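Local coordinates for molybdopterin-guanine dinucleotide biosynthesis protein B (Bacillus subtilis subsp. spizizenii, PDB 4OYH) that probably binds GTP, hydrolyses it weakly, and may act as an adapter in making and using the molybdopterin guanine dinucleotide form of the molybdenum cofactor, at residues I12-G17 with K112-P117; L31-E36 with A163-L168; G38-C43 with E102-L107; A70-V75 with A85-D90; P117-L122 with N135-I140. The protein carries 2 engineered substitutions. One frame throughout, in Å; residues are numbered along the deposited sequence.

Contact 1. Residues I12-G17 with K112-P117; sequences IVQVVG and KKAPYP. With SO4 (sulfate ion), chain G.
Ile12 lays its CD1 methyl over one face of the Tyr116 ring, 4.0 Å from the ring centroid and 19° off the normal, a CH-pi contact displaced toward the CD1-CE1 rim. The branch methyl CG2 of Ile12 reaches the root of the same side chain, 3.6 Å from Tyr116 CB. Pro115 CG covers the opposite face, again toward the rim. Gln14 arrives at the ring edge instead: its chain is extended beyond CG (chi2 177°) and brings OE1 into the ring plane, with amide and ring planes 61° apart. There OE1 accepts a weak, bent bond from Tyr116 N at 3.3 Å and touches Ala114 CB, while NE2 donates to Phe111 O, so both ends of this buried amide are engaged. Strand 12-16 leads into the phosphate-binding loop of the P-loop NTPase fold, Gly17 probably being the first glycine of the Walker A motif, and 112-117 is the loop that delivers the chain to the adjacent strand 118-122. Pairing with that chain includes a bond from Gln14 N to Pro117 O at 2.9 Å, in the carbonyl plane; Val13 CA adds a CA-H...O contact to the same oxygen at 3.5 Å. Farther along, Val16 CG1 packs 4.0 Å from Lys112 CA, its side chain crossing that of Lys112 at about a right angle. A sulfate ion lies against Lys112 N, in a contact too short to be read closely.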
# COMPACT_ATOMS: atom_id res chain seq x y z
N ILE A 12 17.22 -3.18 -10.82
CA ILE A 12 16.54 -1.90 -10.74
C ILE A 12 16.84 -1.11 -12.01
O ILE A 12 17.98 -0.89 -12.36
CB ILE A 12 16.98 -1.10 -9.52
CG1 ILE A 12 16.70 -1.91 -8.24
CG2 ILE A 12 16.27 0.27 -9.46
CD1 ILE A 12 16.93 -1.15 -6.93
N VAL A 13 15.80 -0.69 -12.69
CA VAL A 13 15.96 0.33 -13.70
C VAL A 13 14.99 1.46 -13.48
O VAL A 13 13.82 1.28 -13.08
CB VAL A 13 15.77 -0.24 -15.08
CG1 VAL A 13 16.08 0.82 -16.11
CG2 VAL A 13 16.69 -1.43 -15.26
N GLN A 14 15.49 2.66 -13.75
CA GLN A 14 14.64 3.82 -13.65
C GLN A 14 14.33 4.44 -15.03
O GLN A 14 15.06 4.29 -16.02
CB GLN A 14 15.28 4.87 -12.76
CG GLN A 14 15.83 4.42 -11.47
CD GLN A 14 16.51 5.55 -10.71
OE1 GLN A 14 17.67 5.45 -10.28
NE2 GLN A 14 15.77 6.62 -10.49
N VAL A 15 13.22 5.16 -15.05
CA VAL A 15 12.84 6.02 -16.17
C VAL A 15 12.65 7.46 -15.68
O VAL A 15 11.87 7.72 -14.77
CB VAL A 15 11.56 5.55 -16.83
CG1 VAL A 15 11.23 6.47 -18.00
CG2 VAL A 15 11.73 4.13 -17.30
N VAL A 16 13.42 8.37 -16.27
CA VAL A 16 13.40 9.77 -15.91
C VAL A 16 13.25 10.62 -17.16
O VAL A 16 13.68 10.23 -18.24
CB VAL A 16 14.66 10.21 -15.14
CG1 VAL A 16 14.89 9.32 -13.97
CG2 VAL A 16 15.85 10.28 -16.01
N GLY A 17 12.64 11.78 -17.00
CA GLY A 17 12.19 12.60 -18.11
C GLY A 17 11.19 13.63 -17.57
O GLY A 17 10.46 13.32 -16.63
N LYS A 112 15.29 10.91 -10.01
CA LYS A 112 16.53 11.20 -10.81
C LYS A 112 17.85 11.14 -10.04
O LYS A 112 18.91 10.96 -10.62
CB LYS A 112 16.48 12.60 -11.36
CG LYS A 112 15.22 12.98 -12.13
CD LYS A 112 15.22 14.44 -12.46
CE LYS A 112 15.62 15.27 -11.29
NZ LYS A 112 16.90 15.92 -11.70
N LYS A 113 17.76 11.38 -8.74
CA LYS A 113 18.91 11.57 -7.87
C LYS A 113 19.49 10.25 -7.44
O LYS A 113 20.60 10.19 -6.93
CB LYS A 113 18.49 12.36 -6.63
CG LYS A 113 17.45 11.62 -5.72
CD LYS A 113 16.00 12.19 -5.76
CE LYS A 113 15.26 11.90 -4.43
NZ LYS A 113 14.20 12.89 -4.03
N ALA A 114 18.70 9.19 -7.59
CA ALA A 114 19.14 7.85 -7.20
C ALA A 114 20.27 7.39 -8.11
O ALA A 114 20.35 7.83 -9.25
CB ALA A 114 17.93 6.81 -7.26
N PRO A 115 21.12 6.48 -7.60
CA PRO A 115 22.26 5.84 -8.28
C PRO A 115 21.93 4.73 -9.28
O PRO A 115 22.84 4.21 -9.92
CB PRO A 115 23.04 5.24 -7.13
CG PRO A 115 21.98 4.95 -6.08
CD PRO A 115 21.06 6.11 -6.17
N TYR A 116 20.68 4.34 -9.45
CA TYR A 116 20.42 3.11 -10.22
C TYR A 116 20.44 3.38 -11.68
O TYR A 116 20.34 4.52 -12.11
CB TYR A 116 19.11 2.47 -9.77
CG TYR A 116 19.14 2.28 -8.30
CD1 TYR A 116 19.89 1.23 -7.73
CD2 TYR A 116 18.50 3.17 -7.45
CE1 TYR A 116 19.96 1.07 -6.35
CE2 TYR A 116 18.57 3.02 -6.07
CZ TYR A 116 19.31 1.95 -5.53
OH TYR A 116 19.37 1.78 -4.17
N PRO A 117 20.67 2.33 -12.47
CA PRO A 117 20.74 2.57 -13.90
C PRO A 117 19.44 3.19 -14.39
O PRO A 117 18.41 2.87 -13.82
CB PRO A 117 20.94 1.18 -14.49
CG PRO A 117 21.35 0.31 -13.34
CD PRO A 117 20.76 0.92 -12.12
S SO4 G . 12.31 13.36 -9.34
O1 SO4 G . 12.16 13.62 -7.92
O2 SO4 G . 11.25 12.49 -9.84
O3 SO4 G . 12.27 14.61 -10.09
O4 SO4 G . 13.61 12.73 -9.50

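Contact 2. Residues L31-E36 with A163-L168; sequences LEKASE and AVDLVL. Engineered in segment 163-168: Leu166 (natural residue Phe).
Lys33 and Leu168 join the last turns of helix 23-35 to helix 161-171, two helices lying on the same side of the parallel sheet in this alpha/beta P-loop NTPase fold. The short segment axes pass 10.4 Å apart at a crossing angle of -57°, and a few side chains make the contact; the nearest CA atoms, those of Ala34 and Leu168, are 7.3 Å apart. Lys33 contributes the most surface. Its CG stands opposite the backbone N (chi1 -153°) and the chain continues extended, so the lysine reaches across to the second helix, with the ammonium group at the far end. Its methylenes run past Leu168, which crosses them slantwise and divides its two methyls between partners: CD1 lies 3.8 Å from Lys33 CB and also close to its CG, whereas CD2 meets Ala34 CB at 4.0 Å. Lys33 CD additionally brushes Val164 CG2 at 4.2 Å, one turn back along the second helix. Leu39, in the loop after helix 23-35, packs on both Ala34 and Leu168 and extends this apolar patch. At the more exposed end of the contact, Asp165 keeps its CG beside its own backbone N (chi1 -78°), which swings the carboxylate to the tip of the lysine and closes a salt bridge beyond the apolar contacts. Lys33 NZ donates to Asp165 OD1 at 2.7 Å, on the syn lone pair, with OD2 lying farther off at 3.5 Å.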
# COMPACT_ATOMS: atom_id res chain seq x y z
N LEU A 31 5.95 -2.99 -18.81
CA LEU A 31 5.24 -3.85 -17.89
C LEU A 31 4.41 -4.93 -18.60
O LEU A 31 4.39 -6.09 -18.16
CB LEU A 31 4.36 -3.04 -16.97
CG LEU A 31 5.11 -2.12 -16.01
CD1 LEU A 31 4.13 -1.22 -15.25
CD2 LEU A 31 5.97 -2.94 -15.05
N GLU A 32 3.77 -4.56 -19.71
CA GLU A 32 2.99 -5.51 -20.52
C GLU A 32 3.91 -6.65 -20.92
O GLU A 32 3.63 -7.82 -20.67
CB GLU A 32 2.37 -4.82 -21.75
CG GLU A 32 1.20 -3.84 -21.44
CD GLU A 32 1.04 -2.65 -22.42
OE1 GLU A 32 0.08 -1.86 -22.28
OE2 GLU A 32 1.88 -2.48 -23.32
N LYS A 33 5.05 -6.31 -21.50
CA LYS A 33 5.96 -7.34 -21.94
C LYS A 33 6.56 -8.15 -20.79
O LYS A 33 6.92 -9.29 -20.99
CB LYS A 33 7.08 -6.75 -22.81
CG LYS A 33 7.64 -7.77 -23.79
CD LYS A 33 8.28 -7.12 -25.01
CE LYS A 33 8.73 -8.17 -26.03
NZ LYS A 33 9.72 -7.66 -27.04
N ALA A 34 6.65 -7.59 -19.59
CA ALA A 34 7.12 -8.37 -18.44
C ALA A 34 6.09 -9.40 -17.91
O ALA A 34 6.47 -10.46 -17.39
CB ALA A 34 7.53 -7.44 -17.30
N SER A 35 4.80 -9.08 -18.03
CA SER A 35 3.71 -10.02 -17.72
C SER A 35 3.90 -11.32 -18.50
O SER A 35 4.29 -12.33 -17.92
CB SER A 35 2.35 -9.39 -18.05
OG SER A 35 2.11 -8.24 -17.26
N GLU A 36 3.66 -11.28 -19.81
CA GLU A 36 4.26 -12.29 -20.70
C GLU A 36 5.72 -12.38 -20.26
O GLU A 36 6.27 -11.40 -19.82
CB GLU A 36 4.15 -11.90 -22.17
CG GLU A 36 2.84 -11.24 -22.56
CD GLU A 36 1.62 -12.11 -22.25
OE1 GLU A 36 1.78 -13.35 -22.11
OE2 GLU A 36 0.49 -11.57 -22.14
N ALA A 163 14.42 -0.69 -27.27
CA ALA A 163 14.57 0.12 -26.07
C ALA A 163 13.77 -0.46 -24.93
O ALA A 163 14.23 -0.43 -23.82
CB ALA A 163 14.16 1.58 -26.32
N VAL A 164 12.57 -1.00 -25.18
CA VAL A 164 11.90 -1.66 -24.07
C VAL A 164 12.58 -3.01 -23.78
O VAL A 164 12.61 -3.44 -22.62
CB VAL A 164 10.36 -1.87 -24.28
CG1 VAL A 164 9.77 -0.90 -25.30
CG2 VAL A 164 10.04 -3.29 -24.60
N ASP A 165 13.13 -3.65 -24.81
CA ASP A 165 13.85 -4.93 -24.65
C ASP A 165 15.16 -4.71 -23.89
O ASP A 165 15.62 -5.57 -23.14
CB ASP A 165 14.14 -5.59 -26.00
CG ASP A 165 12.91 -6.30 -26.62
OD1 ASP A 165 11.91 -6.54 -25.92
OD2 ASP A 165 12.96 -6.65 -27.83
N LEU A 166 15.76 -3.54 -24.08
CA LEU A 166 16.98 -3.21 -23.39
C LEU A 166 16.64 -3.11 -21.91
O LEU A 166 17.41 -3.53 -21.07
CB LEU A 166 17.60 -1.90 -23.93
CG LEU A 166 18.85 -1.38 -23.23
CD1 LEU A 166 19.63 -0.49 -24.14
CD2 LEU A 166 18.54 -0.55 -22.00
N VAL A 167 15.49 -2.59 -21.57
CA VAL A 167 15.21 -2.42 -20.16
C VAL A 167 14.96 -3.77 -19.51
O VAL A 167 15.39 -4.02 -18.38
CB VAL A 167 14.01 -1.50 -19.91
CG1 VAL A 167 13.67 -1.45 -18.43
CG2 VAL A 167 14.30 -0.11 -20.41
N LEU A 168 14.31 -4.66 -20.23
CA LEU A 168 13.93 -5.95 -19.69
C LEU A 168 15.13 -6.83 -19.49
O LEU A 168 15.19 -7.65 -18.55
CB LEU A 168 12.91 -6.62 -20.60
CG LEU A 168 11.52 -5.99 -20.50
CD1 LEU A 168 10.70 -6.23 -21.74
CD2 LEU A 168 10.83 -6.56 -19.32

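Contact 3. Residues G38-C43 with E102-L107; sequences GLNLGC and ETDCLL
The probable GTP site formed in part by Glu102, Thr103 and Asp104 is joined to Asn40, just ahead of strand 41-46, an outermost strand of this chain's sheet. CG of Asn40 lies opposite its backbone N (chi1 166°), sending the amide along the loop, where ND2 donates to Glu102 O at 3.1 Å, on a lone pair in the carbonyl plane. Asn40 O accepts from Asp104 N at 2.6 Å, and Asp104 OD2 takes a weak bond from Asn40 N; amide and carboxylate planes stand 65° apart. Replacing Asn40 by an alanine would probably leave Glu102 O without this donor and loosen the tie between segment 38-43 and the end of helix 91-100. Beyond it the strands pair in parallel: Gly42 N meets Cys105 O at 3.0 Å, almost straight at 178°, and Leu107 N meets Gly42 O at 3.0 Å. Leu41 CD1 reaches across to Cys105 SG at 3.5 Å, and on the other face Leu106 CD1 lies 3.6 Å from the carbonyl carbon of Gly42. Cys43 also pairs with a strand of the second subunit, continuing the sheet across the dimer. Such neighbouring parallel strands make up the central sheet of the P-loop NTPase fold.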
# COMPACT_ATOMS: atom_id res chain seq x y z
N GLY A 38 6.42 -13.83 -17.61
CA GLY A 38 6.24 -14.21 -16.22
C GLY A 38 7.19 -13.53 -15.25
O GLY A 38 7.28 -13.90 -14.08
N LEU A 39 7.90 -12.53 -15.75
CA LEU A 39 8.82 -11.76 -14.95
C LEU A 39 8.02 -11.09 -13.82
O LEU A 39 6.89 -10.66 -14.04
CB LEU A 39 9.55 -10.75 -15.82
CG LEU A 39 10.49 -9.79 -15.11
CD1 LEU A 39 11.69 -10.51 -14.49
CD2 LEU A 39 10.94 -8.71 -16.08
N ASN A 40 8.59 -11.05 -12.63
CA ASN A 40 7.86 -10.59 -11.44
C ASN A 40 8.43 -9.25 -10.94
O ASN A 40 9.38 -9.15 -10.13
CB ASN A 40 7.90 -11.70 -10.37
CG ASN A 40 7.48 -11.23 -9.01
OD1 ASN A 40 6.71 -10.27 -8.85
ND2 ASN A 40 7.98 -11.91 -7.99
N LEU A 41 7.82 -8.19 -11.45
CA LEU A 41 8.44 -6.90 -11.47
C LEU A 41 7.50 -5.87 -10.86
O LEU A 41 6.33 -5.84 -11.18
CB LEU A 41 8.83 -6.56 -12.90
CG LEU A 41 9.10 -5.11 -13.33
CD1 LEU A 41 10.46 -4.57 -12.90
CD2 LEU A 41 8.98 -5.08 -14.79
N GLY A 42 8.03 -5.06 -9.95
CA GLY A 42 7.27 -4.03 -9.29
C GLY A 42 7.41 -2.71 -10.03
O GLY A 42 8.23 -2.57 -10.90
N CYS A 43 6.59 -1.75 -9.66
CA CYS A 43 6.60 -0.44 -10.27
C CYS A 43 6.42 0.62 -9.19
O CYS A 43 5.60 0.49 -8.27
CB CYS A 43 5.51 -0.32 -11.34
SG CYS A 43 5.95 0.92 -12.55
N GLU A 102 8.37 -9.42 -1.95
CA GLU A 102 8.92 -10.50 -2.75
C GLU A 102 8.75 -10.33 -4.25
O GLU A 102 8.36 -11.26 -4.94
CB GLU A 102 8.29 -11.83 -2.32
CG GLU A 102 8.47 -12.15 -0.83
CD GLU A 102 7.99 -13.56 -0.48
OE1 GLU A 102 7.50 -14.26 -1.40
OE2 GLU A 102 8.08 -13.95 0.72
N THR A 103 9.10 -9.15 -4.76
CA THR A 103 9.18 -8.93 -6.20
C THR A 103 10.57 -9.36 -6.66
O THR A 103 11.48 -9.39 -5.86
CB THR A 103 8.92 -7.43 -6.57
OG1 THR A 103 9.85 -6.59 -5.89
CG2 THR A 103 7.50 -6.99 -6.19
N ASP A 104 10.74 -9.68 -7.94
CA ASP A 104 12.06 -10.04 -8.49
C ASP A 104 12.95 -8.83 -8.80
O ASP A 104 14.16 -8.94 -8.87
CB ASP A 104 11.94 -10.81 -9.83
CG ASP A 104 11.30 -12.19 -9.69
OD1 ASP A 104 11.29 -12.75 -8.56
OD2 ASP A 104 10.85 -12.70 -10.75
N CYS A 105 12.32 -7.70 -9.05
CA CYS A 105 13.01 -6.56 -9.61
C CYS A 105 12.10 -5.33 -9.60
O CYS A 105 10.95 -5.42 -9.17
CB CYS A 105 13.49 -6.86 -11.02
SG CYS A 105 12.20 -7.48 -12.11
N LEU A 106 12.61 -4.20 -10.05
CA LEU A 106 11.84 -2.96 -9.88
C LEU A 106 12.09 -1.92 -10.96
O LEU A 106 13.24 -1.59 -11.30
CB LEU A 106 12.13 -2.40 -8.49
CG LEU A 106 11.51 -1.03 -8.16
CD1 LEU A 106 9.95 -1.08 -8.13
CD2 LEU A 106 12.09 -0.55 -6.87
N LEU A 107 10.97 -1.47 -11.51
CA LEU A 107 10.88 -0.35 -12.44
C LEU A 107 10.50 0.88 -11.66
O LEU A 107 9.48 0.88 -10.97
CB LEU A 107 9.82 -0.60 -13.52
CG LEU A 107 10.10 -0.40 -15.01
CD1 LEU A 107 8.83 -0.11 -15.75
CD2 LEU A 107 11.10 0.65 -15.28

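Contact 4. Residues A70-V75 with A85-D90; sequences ADVTAV and ARRLWD. Engineered in segment 85-90: Leu88 (natural residue Asn).
Arg87 doubles back over Val72 to reach Asp71. Its CB begins on one face of Trp89, two residues on, 3.7 Å above the indole plane and toward the rim. From there the chain bends at chi2 (-53°) and again at chi3, which turns the head group toward the other strand. CZ then meets the methyl of Val72: CG2 lies 3.6 Å above the guanidinium plane, over its centre, and is also near NE. At the edge of the group, NH1 forms a salt bridge with Asp71 OD2 at 2.7 Å, meeting the carboxylate on its anti side and tilted out of its plane; the two flat groups are turned 60° apart. The other terminal nitrogen, NH2, donates to Leu101 O of the second subunit, so one guanidinium ties both chains. Asp71 is itself pinned by its backbone, since Arg86 N donates to Asp71 O at 2.7 Å, and its OD1 accepts a weak bond from Val72 N. Val72 and Ala85 form an antiparallel non-hydrogen-bonded pair with CA atoms 4.3 Å apart. Past the strand end, Trp89 NE1 donates to Ala85 O at 2.9 Å, nearly linear at 177° and in the ring plane, which fixes the indole that Arg87 CB rests on. Residues of both hairpin strands pair in parallel with the second subunit, making this the open end of an antiparallel beta hairpin through which the sheet runs on into that chain.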
# COMPACT_ATOMS: atom_id res chain seq x y z
N ALA A 70 -5.46 7.94 11.43
CA ALA A 70 -4.23 7.11 11.52
C ALA A 70 -3.26 7.16 10.30
O ALA A 70 -3.61 7.64 9.22
CB ALA A 70 -4.61 5.67 11.76
N ASP A 71 -2.07 6.58 10.52
CA ASP A 71 -0.86 6.69 9.67
C ASP A 71 -0.62 5.61 8.63
O ASP A 71 -0.15 5.87 7.51
CB ASP A 71 0.39 6.65 10.57
CG ASP A 71 0.45 5.37 11.44
OD1 ASP A 71 -0.62 4.73 11.64
OD2 ASP A 71 1.55 4.98 11.91
N VAL A 72 -0.84 4.38 9.07
CA VAL A 72 -0.75 3.19 8.23
C VAL A 72 -2.12 2.52 8.22
O VAL A 72 -2.57 1.99 9.24
CB VAL A 72 0.32 2.25 8.77
CG1 VAL A 72 0.46 0.98 7.93
CG2 VAL A 72 1.64 3.01 8.86
N THR A 73 -2.80 2.60 7.08
CA THR A 73 -4.17 2.03 6.94
C THR A 73 -4.29 1.22 5.66
O THR A 73 -3.64 1.51 4.67
CB THR A 73 -5.29 3.14 6.89
OG1 THR A 73 -5.18 3.86 5.68
CG2 THR A 73 -5.22 4.12 8.05
N ALA A 74 -5.16 0.22 5.64
CA ALA A 74 -5.30 -0.65 4.46
C ALA A 74 -6.64 -1.40 4.33
O ALA A 74 -7.38 -1.61 5.31
CB ALA A 74 -4.18 -1.64 4.44
N VAL A 75 -6.92 -1.77 3.09
CA VAL A 75 -8.04 -2.65 2.75
C VAL A 75 -7.54 -3.86 2.00
O VAL A 75 -6.74 -3.72 1.08
CB VAL A 75 -9.09 -1.97 1.89
CG1 VAL A 75 -10.34 -2.87 1.78
CG2 VAL A 75 -9.46 -0.69 2.50
N ALA A 85 0.40 4.55 3.64
CA ALA A 85 1.34 4.57 4.76
C ALA A 85 2.12 5.86 4.85
O ALA A 85 2.98 6.08 4.04
CB ALA A 85 2.31 3.41 4.65
N ARG A 86 1.81 6.68 5.85
CA ARG A 86 2.52 7.92 6.15
C ARG A 86 3.81 7.69 6.96
O ARG A 86 3.76 7.57 8.18
CB ARG A 86 1.61 8.87 6.93
CG ARG A 86 0.78 9.76 6.05
CD ARG A 86 -0.40 10.48 6.77
NE ARG A 86 -1.24 11.10 5.74
CZ ARG A 86 -0.88 12.16 5.02
NH1 ARG A 86 0.29 12.76 5.26
NH2 ARG A 86 -1.68 12.62 4.07
N ARG A 87 4.94 7.65 6.28
CA ARG A 87 6.26 7.59 6.90
C ARG A 87 7.22 8.59 6.26
O ARG A 87 6.92 9.23 5.24
CB ARG A 87 6.91 6.21 6.76
CG ARG A 87 6.10 5.08 7.20
CD ARG A 87 5.64 5.31 8.57
NE ARG A 87 5.48 4.11 9.38
CZ ARG A 87 4.71 4.09 10.43
NH1 ARG A 87 4.03 5.19 10.76
NH2 ARG A 87 4.62 3.00 11.18
N LEU A 88 8.40 8.65 6.84
CA LEU A 88 9.46 9.44 6.25
C LEU A 88 10.17 8.51 5.29
O LEU A 88 11.22 7.94 5.62
CB LEU A 88 10.39 10.01 7.32
CG LEU A 88 11.27 11.22 6.96
CD1 LEU A 88 12.66 10.96 7.49
CD2 LEU A 88 11.34 11.52 5.47
N TRP A 89 9.54 8.34 4.13
CA TRP A 89 10.01 7.47 3.06
C TRP A 89 11.20 8.07 2.36
O TRP A 89 11.18 9.24 2.02
CB TRP A 89 8.92 7.25 2.00
CG TRP A 89 7.79 6.45 2.50
CD1 TRP A 89 6.52 6.88 2.77
CD2 TRP A 89 7.82 5.07 2.82
NE1 TRP A 89 5.76 5.85 3.22
CE2 TRP A 89 6.54 4.72 3.26
CE3 TRP A 89 8.81 4.08 2.76
CZ2 TRP A 89 6.21 3.41 3.65
CZ3 TRP A 89 8.47 2.77 3.15
CH2 TRP A 89 7.20 2.46 3.58
N ASP A 90 12.22 7.25 2.14
CA ASP A 90 13.21 7.54 1.15
C ASP A 90 13.28 6.29 0.28
O ASP A 90 12.65 5.29 0.61
CB ASP A 90 14.56 7.92 1.76
CG ASP A 90 14.96 7.04 2.93
OD1 ASP A 90 15.16 5.82 2.74
OD2 ASP A 90 15.11 7.58 4.04

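Contact 5. Residues P117-L122 with N135-I140; sequences PKVVIL and NTIAII. With SO4 (sulfate ion), chain H.
The Asn135 amide runs alongside the Pro117 ring where the parallel strands 118-122 and 136-140 of a beta-alpha-beta unit begin; Asn135 ND2 is 3.4 Å from Pro117 CG. The segment axes diverge by only 18°. Positive phi at Asn135 turns the chain into its strand, and ND2 donates to Pro115 O. A leucine in its place would probably leave Pro115 O without this mate and the preceding loop less firmly held against the strand start. The backbone here also grips a sulfate ion, Asn135 N at 2.9 Å from its O2 and Thr136 N at 3.0 Å from its O3. The register then skips Ile137, consistent with a beta bulge: its N donates to Lys118 O at 2.9 Å, yet its side chain slips off the two faces, with CG2 and CD1 at Pro117 CB. On the face with Lys118, Val120 and Thr136 cross at about a right angle, CG2 to CG2 at 3.8 Å. Leu122 lies slantwise to Ile139, its CD2 3.6 Å from Ile139 CG2. Lys118 bends at chi3 and chi4 to bring NZ to the carbonyls of Ala114, Tyr116 and Val134. On the reverse face, Ile121 and Ile140 extend abreast, meeting methyl to methyl with Ile121 CD1 3.4 Å from Ile140 CD1, while Val119 CG1 closes on that same Ile140 methyl. At the far end Leu122 N donates to Ile140 O at 2.7 Å.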
# COMPACT_ATOMS: atom_id res chain seq x y z
N PRO A 117 20.67 2.33 -12.47
CA PRO A 117 20.74 2.57 -13.90
C PRO A 117 19.44 3.19 -14.39
O PRO A 117 18.41 2.87 -13.82
CB PRO A 117 20.94 1.18 -14.49
CG PRO A 117 21.35 0.31 -13.34
CD PRO A 117 20.76 0.92 -12.12
N LYS A 118 19.45 4.03 -15.41
CA LYS A 118 18.24 4.70 -15.76
C LYS A 118 18.20 5.00 -17.21
O LYS A 118 19.22 5.10 -17.86
CB LYS A 118 18.08 5.97 -14.96
CG LYS A 118 19.31 6.79 -14.78
CD LYS A 118 19.06 7.88 -13.76
CE LYS A 118 18.95 7.37 -12.35
NZ LYS A 118 20.27 7.21 -11.66
N VAL A 119 16.99 5.06 -17.73
CA VAL A 119 16.77 5.41 -19.11
C VAL A 119 16.22 6.85 -19.07
O VAL A 119 15.36 7.18 -18.24
CB VAL A 119 15.84 4.39 -19.77
CG1 VAL A 119 15.16 4.95 -20.98
CG2 VAL A 119 16.65 3.13 -20.12
N VAL A 120 16.78 7.72 -19.91
CA VAL A 120 16.41 9.15 -19.92
C VAL A 120 15.63 9.40 -21.20
O VAL A 120 16.12 9.07 -22.27
CB VAL A 120 17.65 10.09 -19.86
CG1 VAL A 120 17.24 11.56 -19.97
CG2 VAL A 120 18.41 9.88 -18.58
N ILE A 121 14.42 9.92 -21.06
CA ILE A 121 13.58 10.40 -22.16
C ILE A 121 13.76 11.92 -22.34
O ILE A 121 13.55 12.68 -21.40
CB ILE A 121 12.10 10.20 -21.95
CG1 ILE A 121 11.80 8.93 -21.16
CG2 ILE A 121 11.37 10.25 -23.29
CD1 ILE A 121 12.19 7.69 -21.83
N LEU A 122 14.20 12.32 -23.52
CA LEU A 122 14.34 13.73 -23.90
C LEU A 122 13.23 14.16 -24.84
O LEU A 122 13.02 13.54 -25.88
CB LEU A 122 15.69 13.95 -24.58
CG LEU A 122 16.87 14.36 -23.70
CD1 LEU A 122 16.59 14.21 -22.25
CD2 LEU A 122 18.05 13.56 -24.08
N ASN A 135 24.47 7.07 -14.02
CA ASN A 135 24.19 5.70 -14.35
C ASN A 135 23.16 5.60 -15.44
O ASN A 135 22.28 4.74 -15.42
CB ASN A 135 23.74 4.92 -13.11
CG ASN A 135 24.03 3.44 -13.25
OD1 ASN A 135 24.63 3.01 -14.23
ND2 ASN A 135 23.62 2.67 -12.27
N THR A 136 23.32 6.48 -16.41
CA THR A 136 22.41 6.56 -17.54
C THR A 136 22.82 5.51 -18.54
O THR A 136 23.97 5.53 -18.97
CB THR A 136 22.44 7.96 -18.19
OG1 THR A 136 22.00 8.93 -17.24
CG2 THR A 136 21.55 8.00 -19.43
N ILE A 137 21.91 4.62 -18.93
CA ILE A 137 22.30 3.48 -19.79
C ILE A 137 21.73 3.58 -21.17
O ILE A 137 22.09 2.78 -22.06
CB ILE A 137 21.92 2.11 -19.16
CG1 ILE A 137 20.44 2.04 -18.82
CG2 ILE A 137 22.81 1.87 -17.91
CD1 ILE A 137 19.90 0.67 -18.52
N ALA A 138 20.83 4.55 -21.33
CA ALA A 138 20.27 4.84 -22.66
C ALA A 138 19.51 6.13 -22.70
O ALA A 138 19.05 6.63 -21.69
CB ALA A 138 19.36 3.73 -23.08
N ILE A 139 19.37 6.65 -23.90
CA ILE A 139 18.55 7.82 -24.12
C ILE A 139 17.51 7.50 -25.14
O ILE A 139 17.80 6.98 -26.21
CB ILE A 139 19.37 9.03 -24.58
CG1 ILE A 139 20.25 9.53 -23.43
CG2 ILE A 139 18.45 10.17 -25.06
CD1 ILE A 139 21.50 10.13 -23.88
N ILE A 140 16.28 7.80 -24.77
CA ILE A 140 15.18 7.93 -25.70
C ILE A 140 14.97 9.41 -25.97
O ILE A 140 14.38 10.13 -25.17
CB ILE A 140 13.92 7.33 -25.13
CG1 ILE A 140 14.10 5.85 -24.89
CG2 ILE A 140 12.75 7.53 -26.07
CD1 ILE A 140 13.03 5.30 -24.07
S SO4 H . 26.93 8.38 -16.48
O1 SO4 H . 27.42 9.75 -16.33
O2 SO4 H . 27.01 7.61 -15.25
O3 SO4 H . 25.54 8.49 -16.85
O4 SO4 H . 27.68 7.66 -17.49

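In the fold
Contacts 1, 3 and 5 share one parallel sheet: Val13 N lies 3.0 Å from Leu106 O of contact 3, and Gln14 O lies 2.7 Å from Val119 N of contact 5, which shares Pro117 with contact 1. Contact 2 covers one side of that sheet, with Val167 CG1 on Val13 CG1 at 4.0 Å and Ala34 CB on Leu41 CD2 at 3.7 Å. Contact 3 holds three residues of the probable GTP site, while Val16 comes about 6 Å from Lys23 and Ile121 about 4 Å from Ser21, side chain to side chain. Contact 4 lies away from its own chain's site but, like contacts 2 and 3, touches the second subunit, there reaching its Asn40 and Thr103.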